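Long-range contact in lasso peptide isopeptidase AtxE2 (Asticcacaulis excentricus, PDB 5TXE), which hydrolyses the isopeptide bond of the threaded lasso peptides astexin-2 and astexin-3, turning them into linear peptides: residues Y209-R222 against T557-A569. The protein carries 1 engineered substitution. Sequence-based numbering, arbitrary orientation.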
loop_
_atom_site.group_PDB
_atom_site.type_symbol
_atom_site.label_atom_id
_atom_site.label_comp_id
_atom_site.label_asym_id
_atom_site.label_seq_id
_atom_site.Cartn_x
_atom_site.Cartn_y
_atom_site.Cartn_z
ATOM N N TYR A 209 24.169 23.507 -2.319
ATOM C CA TYR A 209 23.114 22.842 -1.564
ATOM C C TYR A 209 21.874 23.731 -1.538
ATOM O O TYR A 209 21.896 24.805 -0.943
ATOM C CB TYR A 209 23.551 22.572 -0.122
ATOM C CG TYR A 209 22.515 21.827 0.699
ATOM C CD1 TYR A 209 22.264 20.489 0.493
ATOM C CD2 TYR A 209 21.822 22.456 1.695
ATOM C CE1 TYR A 209 21.306 19.797 1.232
ATOM C CE2 TYR A 209 20.863 21.779 2.424
ATOM C CZ TYR A 209 20.647 20.436 2.195
ATOM O OH TYR A 209 19.726 19.799 2.936
ATOM N N ASP A 210 20.809 23.247 -2.155
ATOM C CA ASP A 210 19.597 24.024 -2.398
ATOM C C ASP A 210 18.430 23.016 -2.572
ATOM O O ASP A 210 18.462 21.865 -2.064
ATOM C CB ASP A 210 19.793 24.918 -3.637
ATOM C CG ASP A 210 20.064 24.089 -4.976
ATOM O OD1 ASP A 210 19.926 22.834 -4.995
ATOM O OD2 ASP A 210 20.419 24.723 -6.010
ATOM N N GLU A 211 17.409 23.459 -3.279
ATOM C CA GLU A 211 16.141 22.767 -3.440
ATOM C C GLU A 211 16.292 21.441 -4.182
ATOM O O GLU A 211 15.318 20.684 -4.238
ATOM C CB GLU A 211 15.088 23.691 -4.143
ATOM C CG GLU A 211 15.230 23.893 -5.696
ATOM C CD GLU A 211 16.231 24.984 -6.168
ATOM O OE1 GLU A 211 16.844 25.708 -5.317
ATOM O OE2 GLU A 211 16.401 25.132 -7.415
ATOM N N ARG A 212 17.451 21.145 -4.744
ATOM C CA ARG A 212 17.619 19.862 -5.432
ATOM C C ARG A 212 17.925 18.674 -4.496
ATOM O O ARG A 212 17.831 17.541 -4.917
ATOM C CB ARG A 212 18.681 19.959 -6.507
ATOM C CG ARG A 212 18.409 21.021 -7.591
ATOM C CD ARG A 212 19.634 21.236 -8.446
ATOM N NE ARG A 212 20.736 21.722 -7.637
ATOM C CZ ARG A 212 21.995 21.843 -8.076
ATOM N NH1 ARG A 212 22.309 21.500 -9.324
ATOM N NH2 ARG A 212 22.940 22.323 -7.271
ATOM N N PHE A 213 18.216 18.935 -3.225
ATOM C CA PHE A 213 18.688 17.890 -2.344
ATOM C C PHE A 213 17.677 17.340 -1.391
ATOM O O PHE A 213 16.816 18.053 -0.885
ATOM C CB PHE A 213 19.852 18.389 -1.514
ATOM C CG PHE A 213 21.132 18.509 -2.278
ATOM C CD1 PHE A 213 21.379 19.596 -3.078
ATOM C CD2 PHE A 213 22.083 17.518 -2.203
ATOM C CE1 PHE A 213 22.559 19.672 -3.805
ATOM C CE2 PHE A 213 23.271 17.616 -2.861
ATOM C CZ PHE A 213 23.494 18.682 -3.683
ATOM N N HIS A 214 17.816 16.045 -1.114
ATOM C CA HIS A 214 17.022 15.340 -0.122
ATOM C C HIS A 214 17.993 14.422 0.629
ATOM O O HIS A 214 18.179 13.280 0.266
ATOM C CB HIS A 214 15.873 14.555 -0.791
ATOM C CG HIS A 214 14.933 13.921 0.193
ATOM N ND1 HIS A 214 14.895 12.563 0.443
ATOM C CD2 HIS A 214 14.030 14.475 1.029
ATOM C CE1 HIS A 214 13.965 12.302 1.341
ATOM N NE2 HIS A 214 13.438 13.447 1.731
ATOM N N PRO A 215 18.651 14.943 1.651
ATOM C CA PRO A 215 19.790 14.304 2.285
ATOM C C PRO A 215 19.497 12.939 2.877
ATOM O O PRO A 215 20.362 12.022 2.879
ATOM C CB PRO A 215 20.181 15.261 3.367
ATOM C CG PRO A 215 19.585 16.581 3.007
ATOM C CD PRO A 215 18.442 16.338 2.063
ATOM N N LEU A 216 18.284 12.768 3.354
ATOM C CA LEU A 216 17.912 11.496 3.924
ATOM C C LEU A 216 18.241 10.356 3.009
ATOM O O LEU A 216 18.785 9.308 3.461
ATOM C CB LEU A 216 16.417 11.437 4.269
ATOM C CG LEU A 216 16.005 10.286 5.200
ATOM C CD1 LEU A 216 16.511 10.521 6.592
ATOM C CD2 LEU A 216 14.491 10.114 5.194
ATOM N N THR A 217 17.963 10.563 1.734
ATOM C CA THR A 217 18.133 9.527 0.756
ATOM C C THR A 217 19.400 9.594 -0.081
ATOM O O THR A 217 19.687 8.655 -0.772
ATOM C CB THR A 217 16.919 9.446 -0.174
ATOM O OG1 THR A 217 16.760 10.660 -0.835
ATOM C CG2 THR A 217 15.573 9.181 0.644
ATOM N N GLY A 218 20.178 10.666 -0.024
ATOM C CA GLY A 218 21.418 10.683 -0.799
ATOM C C GLY A 218 21.981 12.082 -0.912
ATOM O O GLY A 218 21.279 13.086 -0.705
ATOM N N ALA A 219 23.232 12.124 -1.324
ATOM C CA ALA A 219 24.030 13.330 -1.302
ATOM C C ALA A 219 24.268 13.916 -2.677
ATOM O O ALA A 219 25.290 14.533 -2.906
ATOM C CB ALA A 219 25.348 13.022 -0.635
ATOM N N ARG A 220 23.321 13.727 -3.581
ATOM C CA ARG A 220 23.376 14.249 -4.932
ATOM C C ARG A 220 22.134 15.062 -5.213
ATOM O O ARG A 220 21.077 14.800 -4.659
ATOM C CB ARG A 220 23.452 13.139 -5.954
ATOM C CG ARG A 220 24.698 12.283 -5.899
ATOM C CD ARG A 220 24.649 11.171 -7.000
ATOM N NE ARG A 220 24.851 11.696 -8.363
ATOM C CZ ARG A 220 26.042 11.974 -8.892
ATOM N NH1 ARG A 220 27.175 11.778 -8.213
ATOM N NH2 ARG A 220 26.120 12.410 -10.144
ATOM N N PRO A 221 22.252 16.074 -6.084
ATOM C CA PRO A 221 21.072 16.807 -6.470
ATOM C C PRO A 221 20.153 15.867 -7.253
ATOM O O PRO A 221 20.658 15.016 -7.981
ATOM C CB PRO A 221 21.601 17.882 -7.406
ATOM C CG PRO A 221 23.061 17.901 -7.243
ATOM C CD PRO A 221 23.424 16.527 -6.825
ATOM N N ARG A 222 18.843 16.034 -7.094
ATOM C CA ARG A 222 17.849 15.324 -7.890
ATOM C C ARG A 222 17.487 16.154 -9.115
ATOM O O ARG A 222 17.653 17.390 -9.133
ATOM C CB ARG A 222 16.594 15.099 -7.043
ATOM C CG ARG A 222 16.949 14.431 -5.748
ATOM C CD ARG A 222 16.202 13.218 -5.166
ATOM N NE ARG A 222 14.868 13.485 -4.635
ATOM C CZ ARG A 222 14.226 12.802 -3.662
ATOM N NH1 ARG A 222 14.774 11.822 -2.931
ATOM N NH2 ARG A 222 12.978 13.161 -3.378
ATOM N N THR A 557 14.343 15.231 11.360
ATOM C CA THR A 557 13.891 14.403 10.254
ATOM C C THR A 557 13.062 15.209 9.253
ATOM O O THR A 557 13.262 15.108 8.044
ATOM C CB THR A 557 13.086 13.170 10.757
ATOM O OG1 THR A 557 13.874 12.391 11.664
ATOM C CG2 THR A 557 12.697 12.325 9.651
ATOM N N ALA A 558 12.143 16.035 9.744
ATOM C CA ALA A 558 11.165 16.686 8.865
ATOM C C ALA A 558 11.692 17.942 8.166
ATOM O O ALA A 558 11.224 18.322 7.079
ATOM C CB ALA A 558 9.953 17.018 9.691
ATOM N N SER A 559 12.613 18.645 8.815
ATOM C CA SER A 559 13.139 19.893 8.278
ATOM C C SER A 559 14.530 19.574 7.713
ATOM O O SER A 559 14.731 19.609 6.500
ATOM C CB SER A 559 13.243 20.958 9.354
ATOM O OG SER A 559 13.980 22.064 8.874
ATOM N N VAL A 560 15.464 19.176 8.572
ATOM C CA VAL A 560 16.875 19.080 8.144
ATOM C C VAL A 560 17.078 17.992 7.046
ATOM O O VAL A 560 17.561 18.298 5.974
ATOM C CB VAL A 560 17.802 18.896 9.307
ATOM C CG1 VAL A 560 19.264 18.861 8.844
ATOM C CG2 VAL A 560 17.652 20.017 10.343
ATOM N N MET A 561 16.636 16.769 7.295
ATOM C CA MET A 561 16.923 15.663 6.448
ATOM C C MET A 561 16.107 15.608 5.180
ATOM O O MET A 561 16.429 14.850 4.261
ATOM C CB MET A 561 16.795 14.357 7.235
ATOM C CG MET A 561 17.914 14.204 8.276
ATOM S SD MET A 561 19.608 14.532 7.721
ATOM C CE MET A 561 19.560 13.213 6.578
ATOM N N ASN A 562 15.007 16.324 5.149
ATOM C CA ASN A 562 14.233 16.452 3.954
ATOM C C ASN A 562 14.833 17.439 2.961
ATOM O O ASN A 562 14.443 17.409 1.834
ATOM C CB ASN A 562 12.805 16.917 4.270
ATOM C CG ASN A 562 11.868 15.769 4.593
ATOM O OD1 ASN A 562 12.024 14.650 4.118
ATOM N ND2 ASN A 562 10.902 16.041 5.443
ATOM N N GLY A 563 15.698 18.352 3.406
ATOM C CA GLY A 563 16.177 19.431 2.549
ATOM C C GLY A 563 15.141 20.521 2.371
ATOM O O GLY A 563 13.969 20.327 2.705
ATOM N N PRO A 564 15.545 21.624 1.756
ATOM C CA PRO A 564 14.685 22.818 1.886
ATOM C C PRO A 564 13.405 22.786 1.098
ATOM O O PRO A 564 12.413 23.404 1.500
ATOM C CB PRO A 564 15.576 23.966 1.426
ATOM C CG PRO A 564 16.868 23.351 1.025
ATOM C CD PRO A 564 16.941 21.944 1.481
ATOM N N ARG A 565 13.388 22.026 0.019
ATOM C CA ARG A 565 12.196 21.928 -0.823
ATOM C C ARG A 565 11.045 21.180 -0.141
ATOM O O ARG A 565 9.941 21.714 0.004
ATOM C CB ARG A 565 12.561 21.264 -2.107
ATOM C CG ARG A 565 11.465 20.743 -3.005
ATOM C CD ARG A 565 10.481 21.811 -3.364
ATOM N NE ARG A 565 11.067 22.792 -4.250
ATOM C CZ ARG A 565 11.198 22.647 -5.563
ATOM N NH1 ARG A 565 10.832 21.527 -6.158
ATOM N NH2 ARG A 565 11.728 23.638 -6.270
ATOM N N ILE A 566 11.281 19.943 0.266
ATOM C CA ILE A 566 10.258 19.203 0.935
ATOM C C ILE A 566 9.927 19.793 2.307
ATOM O O ILE A 566 8.753 19.814 2.679
ATOM C CB ILE A 566 10.587 17.712 1.025
ATOM C CG1 ILE A 566 10.454 17.094 -0.376
ATOM C CG2 ILE A 566 9.612 16.976 1.932
ATOM C CD1 ILE A 566 11.108 15.725 -0.484
ATOM N N SER A 567 10.956 20.235 3.042
ATOM C CA SER A 567 10.738 20.870 4.306
ATOM C C SER A 567 9.733 22.045 4.195
ATOM O O SER A 567 8.787 22.160 4.980
ATOM C CB SER A 567 12.051 21.365 4.912
ATOM O OG SER A 567 11.773 22.163 6.052
ATOM N N GLY A 568 9.975 22.916 3.238
ATOM C CA GLY A 568 9.093 24.054 2.955
ATOM C C GLY A 568 7.685 23.622 2.548
ATOM O O GLY A 568 6.706 24.186 3.019
ATOM N N ALA A 569 7.569 22.598 1.722
ATOM C CA ALA A 569 6.252 22.141 1.235
ATOM C C ALA A 569 5.420 21.497 2.328
ATOM O O ALA A 569 4.200 21.483 2.239
ATOM C CB ALA A 569 6.403 21.166 0.056
#
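With its ring swung anti to the backbone N (chi1 -174°), His214 reaches Asn562, whose own side chain starts away from the loop but bends back at its end to meet the imidazole. The two lie side by side, ring and amide planes 21° apart, and NE2 of His214 donates to OD1 of Asn562 at 3.0 Å, on a lone pair in the carbonyl plane. The other ring nitrogen, ND1, shares a hydrogen bond of 3.0 Å with OG1 of Thr217, and together the two bonds hold the ring's rotation. CD1 of Ile566 closes on CD2 of His214 at 3.5 Å. Next to this pair the backbones join: Leu216 N donates to Met561 O over 2.9 Å, while the Met561 chain, bent at chi2 and chi3, curls its CE to 3.9 Å from Pro215 CB. Gly563 is confined too, since a CB would collide with the carbonyl O of Phe213. Farther along, Arg565 CB rests 3.5 Å from Glu211 O, its NH1 hydrogen-bonded to O of Trp116, another astexin-3-binding residue.

The principle illustrated is positioning by a neighbour that also touches the substrate: His214 NE2 makes a weak hydrogen bond to the bound peptide's backbone. Replacing the imidazole of His214 by the methyl of an alanine is likely to leave Asn562 OD1 without this donor, Thr217 OG1 without its ring partner, and the amide freer to turn. A beta-propeller loop, between helix 190-202 and strand 230-235, thus probably helps orient Asn562, important for activity, whose amide O serves His214 and whose ND2 serves Ala558 O and the peptide backbone.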